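Local structure of UPF0678 fatty acid-binding protein-like protein ERS007657_00996 (Mycobacterium tuberculosis, 6R3W) at residues 34-39 / 54-59; 49-54 / 65-70. The protein binds one heme b in a surface cleft of a beta-barrel and probably scavenges peroxynitrite by isomerising it to nitrate. All coordinates share one frame; numbering follows the deposited sequence.

Contact 1: 34-39 / 54-59; sequences EYLEEV and QTRAVA. With HEM (protoporphyrin IX containing Fe), chain B.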
loop_
_atom_site.group_PDB
_atom_site.type_symbol
_atom_site.label_atom_id
_atom_site.label_comp_id
_atom_site.label_asym_id
_atom_site.label_seq_id
_atom_site.Cartn_x
_atom_site.Cartn_y
_atom_site.Cartn_z
ATOM N N GLU A 34 -10.375 -8.812 -10.527
ATOM C CA GLU A 34 -10.663 -7.461 -10.006
ATOM C C GLU A 34 -11.155 -7.551 -8.564
ATOM O O GLU A 34 -11.518 -8.646 -8.115
ATOM C CB GLU A 34 -11.625 -6.720 -10.942
ATOM C CG GLU A 34 -12.921 -7.455 -11.239
ATOM C CD GLU A 34 -13.779 -6.737 -12.261
ATOM O OE1 GLU A 34 -13.453 -5.564 -12.589
ATOM O OE2 GLU A 34 -14.824 -7.278 -12.622
ATOM N N TYR A 35 -11.205 -6.415 -7.897
ATOM C CA TYR A 35 -11.481 -6.382 -6.451
ATOM C C TYR A 35 -12.058 -5.031 -6.062
ATOM O O TYR A 35 -11.754 -4.007 -6.710
ATOM C CB TYR A 35 -10.212 -6.705 -5.647
ATOM C CG TYR A 35 -9.045 -5.783 -5.887
ATOM C CD1 TYR A 35 -8.812 -4.697 -5.068
ATOM C CD2 TYR A 35 -8.102 -6.070 -6.860
ATOM C CE1 TYR A 35 -7.695 -3.890 -5.241
ATOM C CE2 TYR A 35 -6.992 -5.260 -7.065
ATOM C CZ TYR A 35 -6.774 -4.177 -6.237
ATOM O OH TYR A 35 -5.643 -3.408 -6.406
ATOM N N LEU A 36 -12.794 -5.045 -4.949
ATOM C CA LEU A 36 -13.182 -3.848 -4.187
ATOM C C LEU A 36 -12.223 -3.699 -3.013
ATOM O O LEU A 36 -11.728 -4.727 -2.514
ATOM C CB LEU A 36 -14.626 -3.990 -3.702
ATOM C CG LEU A 36 -15.656 -4.219 -4.794
ATOM C CD1 LEU A 36 -17.054 -4.333 -4.197
ATOM C CD2 LEU A 36 -15.603 -3.120 -5.829
ATOM N N GLU A 37 -11.954 -2.466 -2.611
ATOM C CA GLU A 37 -10.928 -2.172 -1.604
ATOM C C GLU A 37 -11.452 -1.118 -0.647
ATOM O O GLU A 37 -11.986 -0.097 -1.118
ATOM C CB GLU A 37 -9.648 -1.715 -2.279
ATOM C CG GLU A 37 -8.551 -1.313 -1.317
ATOM C CD GLU A 37 -7.194 -1.162 -1.963
ATOM O OE1 GLU A 37 -7.104 -1.322 -3.196
ATOM O OE2 GLU A 37 -6.229 -0.860 -1.230
ATOM N N GLU A 38 -11.197 -1.329 0.645
ATOM C CA GLU A 38 -11.434 -0.355 1.719
ATOM C C GLU A 38 -10.118 -0.163 2.469
ATOM O O GLU A 38 -9.521 -1.174 2.900
ATOM C CB GLU A 38 -12.521 -0.851 2.675
ATOM C CG GLU A 38 -13.861 -1.102 2.018
ATOM C CD GLU A 38 -14.865 0.017 2.218
ATOM O OE1 GLU A 38 -14.559 0.953 2.988
ATOM O OE2 GLU A 38 -15.931 -0.020 1.561
ATOM N N VAL A 39 -9.729 1.093 2.673
ATOM C CA VAL A 39 -8.493 1.468 3.388
ATOM C C VAL A 39 -8.830 2.472 4.486
ATOM O O VAL A 39 -9.691 3.342 4.273
ATOM C CB VAL A 39 -7.479 2.036 2.398
ATOM C CG1 VAL A 39 -6.466 2.928 3.077
ATOM C CG2 VAL A 39 -6.826 0.922 1.596
ATOM N N GLN A 54 -8.677 -3.904 3.423
ATOM C CA GLN A 54 -9.431 -5.146 3.148
ATOM C C GLN A 54 -9.904 -5.111 1.708
ATOM O O GLN A 54 -10.447 -4.099 1.278
ATOM C CB GLN A 54 -10.597 -5.351 4.107
ATOM C CG GLN A 54 -11.301 -6.704 3.917
ATOM C CD GLN A 54 -10.426 -7.908 4.214
ATOM O OE1 GLN A 54 -10.032 -8.147 5.365
ATOM N NE2 GLN A 54 -10.265 -8.772 3.213
ATOM N N THR A 55 -9.757 -6.219 1.003
ATOM C CA THR A 55 -10.263 -6.320 -0.378
ATOM C C THR A 55 -11.205 -7.500 -0.490
ATOM O O THR A 55 -11.086 -8.456 0.319
ATOM C CB THR A 55 -9.133 -6.419 -1.405
ATOM O OG1 THR A 55 -8.514 -7.708 -1.319
ATOM C CG2 THR A 55 -8.122 -5.302 -1.238
ATOM N N ARG A 56 -12.089 -7.439 -1.475
ATOM C CA ARG A 56 -13.069 -8.519 -1.698
ATOM C C ARG A 56 -13.384 -8.610 -3.179
ATOM O O ARG A 56 -13.185 -7.630 -3.913
ATOM C CB ARG A 56 -14.336 -8.306 -0.871
ATOM C CG ARG A 56 -15.110 -7.042 -1.187
ATOM C CD ARG A 56 -16.251 -6.853 -0.199
ATOM N NE ARG A 56 -17.169 -5.797 -0.595
ATOM C CZ ARG A 56 -16.916 -4.497 -0.491
ATOM N NH1 ARG A 56 -15.714 -4.077 -0.129
ATOM N NH2 ARG A 56 -17.834 -3.619 -0.862
ATOM N N ALA A 57 -13.901 -9.746 -3.589
ATOM C CA ALA A 57 -14.216 -9.950 -5.006
ATOM C C ALA A 57 -15.384 -9.044 -5.418
ATOM O O ALA A 57 -16.305 -8.832 -4.624
ATOM C CB ALA A 57 -14.535 -11.390 -5.253
ATOM N N VAL A 58 -15.310 -8.481 -6.611
ATOM C CA VAL A 58 -16.417 -7.641 -7.131
ATOM C C VAL A 58 -17.681 -8.505 -7.287
ATOM O O VAL A 58 -18.759 -8.032 -6.898
ATOM C CB VAL A 58 -16.026 -6.965 -8.448
ATOM C CG1 VAL A 58 -17.180 -6.162 -9.010
ATOM C CG2 VAL A 58 -14.785 -6.099 -8.290
ATOM N N ALA A 59 -17.541 -9.744 -7.769
ATOM C CA ALA A 59 -18.670 -10.605 -8.202
ATOM C C ALA A 59 -19.514 -11.016 -6.986
ATOM O O ALA A 59 -20.750 -10.916 -7.081
ATOM C CB ALA A 59 -18.149 -11.808 -8.955
HETATM C CHA HEM B . -1.927 -14.190 -6.597
HETATM C CHB HEM B . -5.240 -10.916 -5.425
HETATM C CHC HEM B . -1.875 -8.290 -3.076
HETATM C CHD HEM B . 1.337 -11.856 -3.853
HETATM C C1A HEM B . -3.114 -13.516 -6.468
HETATM C C2A HEM B . -4.378 -14.004 -6.948
HETATM C C3A HEM B . -5.302 -13.081 -6.606
HETATM C C4A HEM B . -4.624 -12.026 -5.940
HETATM C CMA HEM B . -6.784 -13.164 -6.841
HETATM C CAA HEM B . -4.613 -15.304 -7.678
HETATM C CBA HEM B . -5.359 -16.298 -6.795
HETATM C CGA HEM B . -4.548 -16.634 -5.590
HETATM O O1A HEM B . -5.019 -16.417 -4.454
HETATM O O2A HEM B . -3.428 -17.169 -5.720
HETATM C C1B HEM B . -4.588 -9.882 -4.726
HETATM C C2B HEM B . -5.261 -8.736 -4.203
HETATM C C3B HEM B . -4.309 -7.957 -3.568
HETATM C C4B HEM B . -3.050 -8.709 -3.669
HETATM C CMB HEM B . -6.738 -8.438 -4.325
HETATM C CAB HEM B . -4.432 -6.634 -2.917
HETATM C CBB HEM B . -5.309 -5.739 -3.324
HETATM C C1C HEM B . -0.711 -9.062 -3.045
HETATM C C2C HEM B . 0.482 -8.711 -2.375
HETATM C C3C HEM B . 1.358 -9.752 -2.539
HETATM C C4C HEM B . 0.727 -10.707 -3.411
HETATM C CMC HEM B . 0.689 -7.430 -1.636
HETATM C CAC HEM B . 2.693 -9.954 -1.931
HETATM C CBC HEM B . 2.933 -9.689 -0.642
HETATM C C1D HEM B . 0.721 -12.750 -4.719
HETATM C C2D HEM B . 1.379 -13.969 -5.210
HETATM C C3D HEM B . 0.480 -14.615 -5.955
HETATM C C4D HEM B . -0.746 -13.789 -5.955
HETATM C CMD HEM B . 2.766 -14.437 -4.865
HETATM C CAD HEM B . 0.562 -16.075 -6.305
HETATM C CBD HEM B . 1.088 -16.257 -7.654
HETATM C CGD HEM B . 1.222 -17.752 -7.957
HETATM O O1D HEM B . 0.722 -18.727 -7.302
HETATM O O2D HEM B . 1.868 -17.991 -8.880
HETATM N NA HEM B . -3.310 -12.301 -5.829
HETATM N NB HEM B . -3.287 -9.827 -4.380
HETATM N NC HEM B . -0.538 -10.252 -3.700
HETATM N ND HEM B . -0.569 -12.683 -5.183
HETATM FE FE HEM B . -1.884 -11.267 -4.856
HETATM O O HOH W 1 -15.985 -1.391 -0.435
HETATM O O HOH W 2 -2.465 -12.284 -3.056
#

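Contact 2: 49-54 / 65-70; sequences LTYTQQ and HSETGY. With HEM (protoporphyrin IX containing Fe), chain B.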
loop_
_atom_site.group_PDB
_atom_site.type_symbol
_atom_site.label_atom_id
_atom_site.label_comp_id
_atom_site.label_asym_id
_atom_site.label_seq_id
_atom_site.Cartn_x
_atom_site.Cartn_y
_atom_site.Cartn_z
ATOM N N LEU A 49 1.494 6.844 10.593
ATOM C CA LEU A 49 0.081 6.516 10.369
ATOM C C LEU A 49 -0.121 5.025 10.614
ATOM O O LEU A 49 0.738 4.214 10.222
ATOM C CB LEU A 49 -0.337 6.873 8.937
ATOM C CG LEU A 49 -0.170 8.323 8.535
ATOM C CD1 LEU A 49 -0.571 8.515 7.088
ATOM C CD2 LEU A 49 -0.963 9.242 9.439
ATOM N N THR A 50 -1.256 4.661 11.186
ATOM C CA THR A 50 -1.771 3.294 11.123
ATOM C C THR A 50 -2.464 3.117 9.783
ATOM O O THR A 50 -3.071 4.081 9.270
ATOM C CB THR A 50 -2.695 2.981 12.299
ATOM O OG1 THR A 50 -3.861 3.813 12.195
ATOM C CG2 THR A 50 -2.021 3.219 13.627
ATOM N N TYR A 51 -2.425 1.905 9.255
ATOM C CA TYR A 51 -2.946 1.599 7.913
ATOM C C TYR A 51 -3.530 0.205 7.905
ATOM O O TYR A 51 -2.853 -0.745 8.312
ATOM C CB TYR A 51 -1.843 1.733 6.874
ATOM C CG TYR A 51 -2.143 1.126 5.524
ATOM C CD1 TYR A 51 -3.053 1.689 4.641
ATOM C CD2 TYR A 51 -1.589 -0.090 5.177
ATOM C CE1 TYR A 51 -3.332 1.091 3.427
ATOM C CE2 TYR A 51 -1.835 -0.684 3.954
ATOM C CZ TYR A 51 -2.706 -0.089 3.071
ATOM O OH TYR A 51 -2.992 -0.688 1.869
ATOM N N THR A 52 -4.742 0.083 7.382
ATOM C CA THR A 52 -5.346 -1.227 7.128
ATOM C C THR A 52 -6.046 -1.224 5.779
ATOM O O THR A 52 -6.656 -0.209 5.437
ATOM C CB THR A 52 -6.289 -1.623 8.250
ATOM O OG1 THR A 52 -7.271 -0.585 8.327
ATOM C CG2 THR A 52 -5.561 -1.822 9.564
ATOM N N GLN A 53 -6.030 -2.372 5.139
ATOM C CA GLN A 53 -6.659 -2.627 3.842
ATOM C C GLN A 53 -7.472 -3.901 3.969
ATOM O O GLN A 53 -6.924 -4.904 4.463
ATOM C CB GLN A 53 -5.599 -2.777 2.742
ATOM C CG GLN A 53 -6.181 -3.128 1.372
ATOM C CD GLN A 53 -5.205 -3.878 0.507
ATOM O OE1 GLN A 53 -4.713 -3.362 -0.496
ATOM N NE2 GLN A 53 -4.952 -5.132 0.856
ATOM N N GLN A 54 -8.677 -3.904 3.423
ATOM C CA GLN A 54 -9.431 -5.146 3.148
ATOM C C GLN A 54 -9.904 -5.111 1.708
ATOM O O GLN A 54 -10.447 -4.099 1.278
ATOM C CB GLN A 54 -10.597 -5.351 4.107
ATOM C CG GLN A 54 -11.301 -6.704 3.917
ATOM C CD GLN A 54 -10.426 -7.908 4.214
ATOM O OE1 GLN A 54 -10.032 -8.147 5.365
ATOM N NE2 GLN A 54 -10.265 -8.772 3.213
ATOM N N HIS A 65 -7.483 -10.410 -0.376
ATOM C CA HIS A 65 -6.265 -10.000 0.342
ATOM C C HIS A 65 -6.632 -8.964 1.418
ATOM O O HIS A 65 -7.552 -8.151 1.205
ATOM C CB HIS A 65 -5.245 -9.455 -0.669
ATOM C CG HIS A 65 -3.982 -8.951 -0.055
ATOM N ND1 HIS A 65 -3.754 -7.606 0.193
ATOM C CD2 HIS A 65 -2.873 -9.609 0.343
ATOM C CE1 HIS A 65 -2.529 -7.466 0.663
ATOM N NE2 HIS A 65 -1.980 -8.695 0.798
ATOM N N SER A 66 -5.835 -8.895 2.465
ATOM C CA SER A 66 -5.814 -7.743 3.379
ATOM C C SER A 66 -4.352 -7.463 3.718
ATOM O O SER A 66 -3.495 -8.312 3.430
ATOM C CB SER A 66 -6.658 -7.992 4.602
ATOM O OG SER A 66 -6.141 -9.100 5.325
ATOM N N GLU A 67 -4.072 -6.306 4.281
ATOM C CA GLU A 67 -2.756 -6.001 4.848
ATOM C C GLU A 67 -2.959 -5.005 5.962
ATOM O O GLU A 67 -3.968 -4.289 5.974
ATOM C CB GLU A 67 -1.779 -5.528 3.771
ATOM C CG GLU A 67 -2.291 -4.351 2.954
ATOM C CD GLU A 67 -1.453 -3.954 1.742
ATOM O OE1 GLU A 67 -0.826 -4.862 1.119
ATOM O OE2 GLU A 67 -1.479 -2.768 1.368
ATOM N N THR A 68 -1.998 -4.929 6.850
ATOM C CA THR A 68 -2.104 -4.081 8.037
ATOM C C THR A 68 -0.695 -3.678 8.477
ATOM O O THR A 68 0.215 -4.531 8.438
ATOM C CB THR A 68 -2.915 -4.778 9.134
ATOM O OG1 THR A 68 -3.114 -3.843 10.198
ATOM C CG2 THR A 68 -2.266 -6.051 9.618
ATOM N N GLY A 69 -0.556 -2.469 8.988
ATOM C CA GLY A 69 0.705 -2.009 9.546
ATOM C C GLY A 69 0.758 -0.522 9.637
ATOM O O GLY A 69 -0.231 0.089 10.112
ATOM N N TYR A 70 1.906 0.049 9.310
ATOM C CA TYR A 70 2.255 1.425 9.688
ATOM C C TYR A 70 2.997 2.097 8.545
ATOM O O TYR A 70 3.820 1.463 7.877
ATOM C CB TYR A 70 3.089 1.424 10.968
ATOM C CG TYR A 70 2.461 0.621 12.070
ATOM C CD1 TYR A 70 1.457 1.159 12.860
ATOM C CD2 TYR A 70 2.820 -0.693 12.296
ATOM C CE1 TYR A 70 0.794 0.397 13.809
ATOM C CE2 TYR A 70 2.204 -1.454 13.270
ATOM C CZ TYR A 70 1.188 -0.915 14.022
ATOM O OH TYR A 70 0.599 -1.689 14.986
HETATM C CHA HEM B . -1.927 -14.190 -6.597
HETATM C CHB HEM B . -5.240 -10.916 -5.425
HETATM C CHC HEM B . -1.875 -8.290 -3.076
HETATM C CHD HEM B . 1.337 -11.856 -3.853
HETATM C C1A HEM B . -3.114 -13.516 -6.468
HETATM C C2A HEM B . -4.378 -14.004 -6.948
HETATM C C3A HEM B . -5.302 -13.081 -6.606
HETATM C C4A HEM B . -4.624 -12.026 -5.940
HETATM C CMA HEM B . -6.784 -13.164 -6.841
HETATM C CAA HEM B . -4.613 -15.304 -7.678
HETATM C CBA HEM B . -5.359 -16.298 -6.795
HETATM C CGA HEM B . -4.548 -16.634 -5.590
HETATM O O1A HEM B . -5.019 -16.417 -4.454
HETATM O O2A HEM B . -3.428 -17.169 -5.720
HETATM C C1B HEM B . -4.588 -9.882 -4.726
HETATM C C2B HEM B . -5.261 -8.736 -4.203
HETATM C C3B HEM B . -4.309 -7.957 -3.568
HETATM C C4B HEM B . -3.050 -8.709 -3.669
HETATM C CMB HEM B . -6.738 -8.438 -4.325
HETATM C CAB HEM B . -4.432 -6.634 -2.917
HETATM C CBB HEM B . -5.309 -5.739 -3.324
HETATM C C1C HEM B . -0.711 -9.062 -3.045
HETATM C C2C HEM B . 0.482 -8.711 -2.375
HETATM C C3C HEM B . 1.358 -9.752 -2.539
HETATM C C4C HEM B . 0.727 -10.707 -3.411
HETATM C CMC HEM B . 0.689 -7.430 -1.636
HETATM C CAC HEM B . 2.693 -9.954 -1.931
HETATM C CBC HEM B . 2.933 -9.689 -0.642
HETATM C C1D HEM B . 0.721 -12.750 -4.719
HETATM C C2D HEM B . 1.379 -13.969 -5.210
HETATM C C3D HEM B . 0.480 -14.615 -5.955
HETATM C C4D HEM B . -0.746 -13.789 -5.955
HETATM C CMD HEM B . 2.766 -14.437 -4.865
HETATM C CAD HEM B . 0.562 -16.075 -6.305
HETATM C CBD HEM B . 1.088 -16.257 -7.654
HETATM C CGD HEM B . 1.222 -17.752 -7.957
HETATM O O1D HEM B . 0.722 -18.727 -7.302
HETATM O O2D HEM B . 1.868 -17.991 -8.880
HETATM N NA HEM B . -3.310 -12.301 -5.829
HETATM N NB HEM B . -3.287 -9.827 -4.380
HETATM N NC HEM B . -0.538 -10.252 -3.700
HETATM N ND HEM B . -0.569 -12.683 -5.183
HETATM FE FE HEM B . -1.884 -11.267 -4.856
HETATM O O HOH W 3 -8.314 -9.658 7.119
HETATM O O HOH W 2 -2.465 -12.284 -3.056
#

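Contact 1: 34-39 / 54-59
Leu36 lays its CD1 methyl over one face of the Arg56 guanidinium, nearer the rim of the group than its middle, with CD1 3.5 Å from Arg56 NH2. The long arginine chain runs extended from CG to NE after a first torsion that sets CG between the backbone N and the carbonyl carbon (chi1 62°), and this carries the guanidinium across the neighbouring strand. Water 1, at the edge of the guanidinium and in its plane, accepts from Arg56 NH1; its link to Glu38 OE2 is unusually short and therefore doubtful. The carboxylate itself stays beyond salt-bridge range, Glu38 OE2 lying 4.4 Å from Arg56 NH1. In the loop that follows, Val58 CG2 packs 3.9 Å from Leu36 CD2.

On the other side of the sheet the residues turn to the heme. Thr55 CG2 approaches the vinyl carbon CBB of the heme to 3.5 Å, and the same carbon sits over one face of the Tyr35 ring, 3.6 Å from Tyr35 CE1. Glu37 lies alongside Thr55, both side chains pointing the same way, while its OE1 and the Tyr35 hydroxyl each hydrogen-bond to Tyr141 OH.

Two hydrogen-bonded pairs fix the backbones: Leu36 N to Arg56 O is 2.8 Å and nearly straight at 164°, its return bond is more bent, and Glu38 and Gln54 exchange a second set. The result is an antiparallel beta hairpin with one face where Leu36, Arg56 and Glu38 meet and one face lining the heme pocket. Such a hairpin is part of the calycin-type barrel of the nitrobindins.

Contact 2: 49-54 / 65-70
Strands 48-57 and 63-73 form an antiparallel hairpin in the wall of the heme-binding barrel, and His65 and Gln53 bring its inner face to the cofactor. The His65 ring lies with one face over the heme periphery, its centre above the methine carbon CHC, and ND1 comes within 3.3 Å of the vinyl carbon CAB. His65 NE2 is hydrogen-bonded to His85, which helps fix the rotation of the ring.

Deeper in the barrel, the Gln53 amide stacks on the Glu67 carboxylate, their planes only 9° apart. Extension of the Glu67 chain beyond CG, after a chi1 of 54°, carries the carboxylate across to strand 48-57. There Tyr51 OH donates to Glu67 OE2 at 2.6 Å, meeting the anti lone pair of that carboxylate oxygen, which lies at the edge of the tyrosine ring. Arg130 forms a salt bridge to the same oxygen, a pairing that would tend to keep the buried carboxylate ionised.

Along the backbone, Gly69 N reaches Tyr51 O at 3.0 Å, and Gln53 and Glu67 form the next hydrogen-bonded pair. On the outer face, Thr52 and Thr68 lie side by side, and water 3 links Gln54 OE1 to Ser66 OG, 2.9 Å from each.

In the fold
Contacts 1 and 2 show how successive hairpins build a barrel wall: both use strand 48-57, share Gln54, and have centres about 14 Å apart. Strand 48-57 is flanked by strand 33-42 in contact 1 and by strand 63-73 in contact 2. A probable hydrogen bond from Thr55 OG1 to His65 O, 2.7 Å, ties the two contacts together beside the heme, while Val39 CG1 packs 3.6 Å from Tyr51 CE1 farther inside. The heme iron carries water 2 at 2.1 Å, and His155 is its predicted axial ligand; the side chains of Tyr35 and His65 lie about 8 and 7 Å from that of His155.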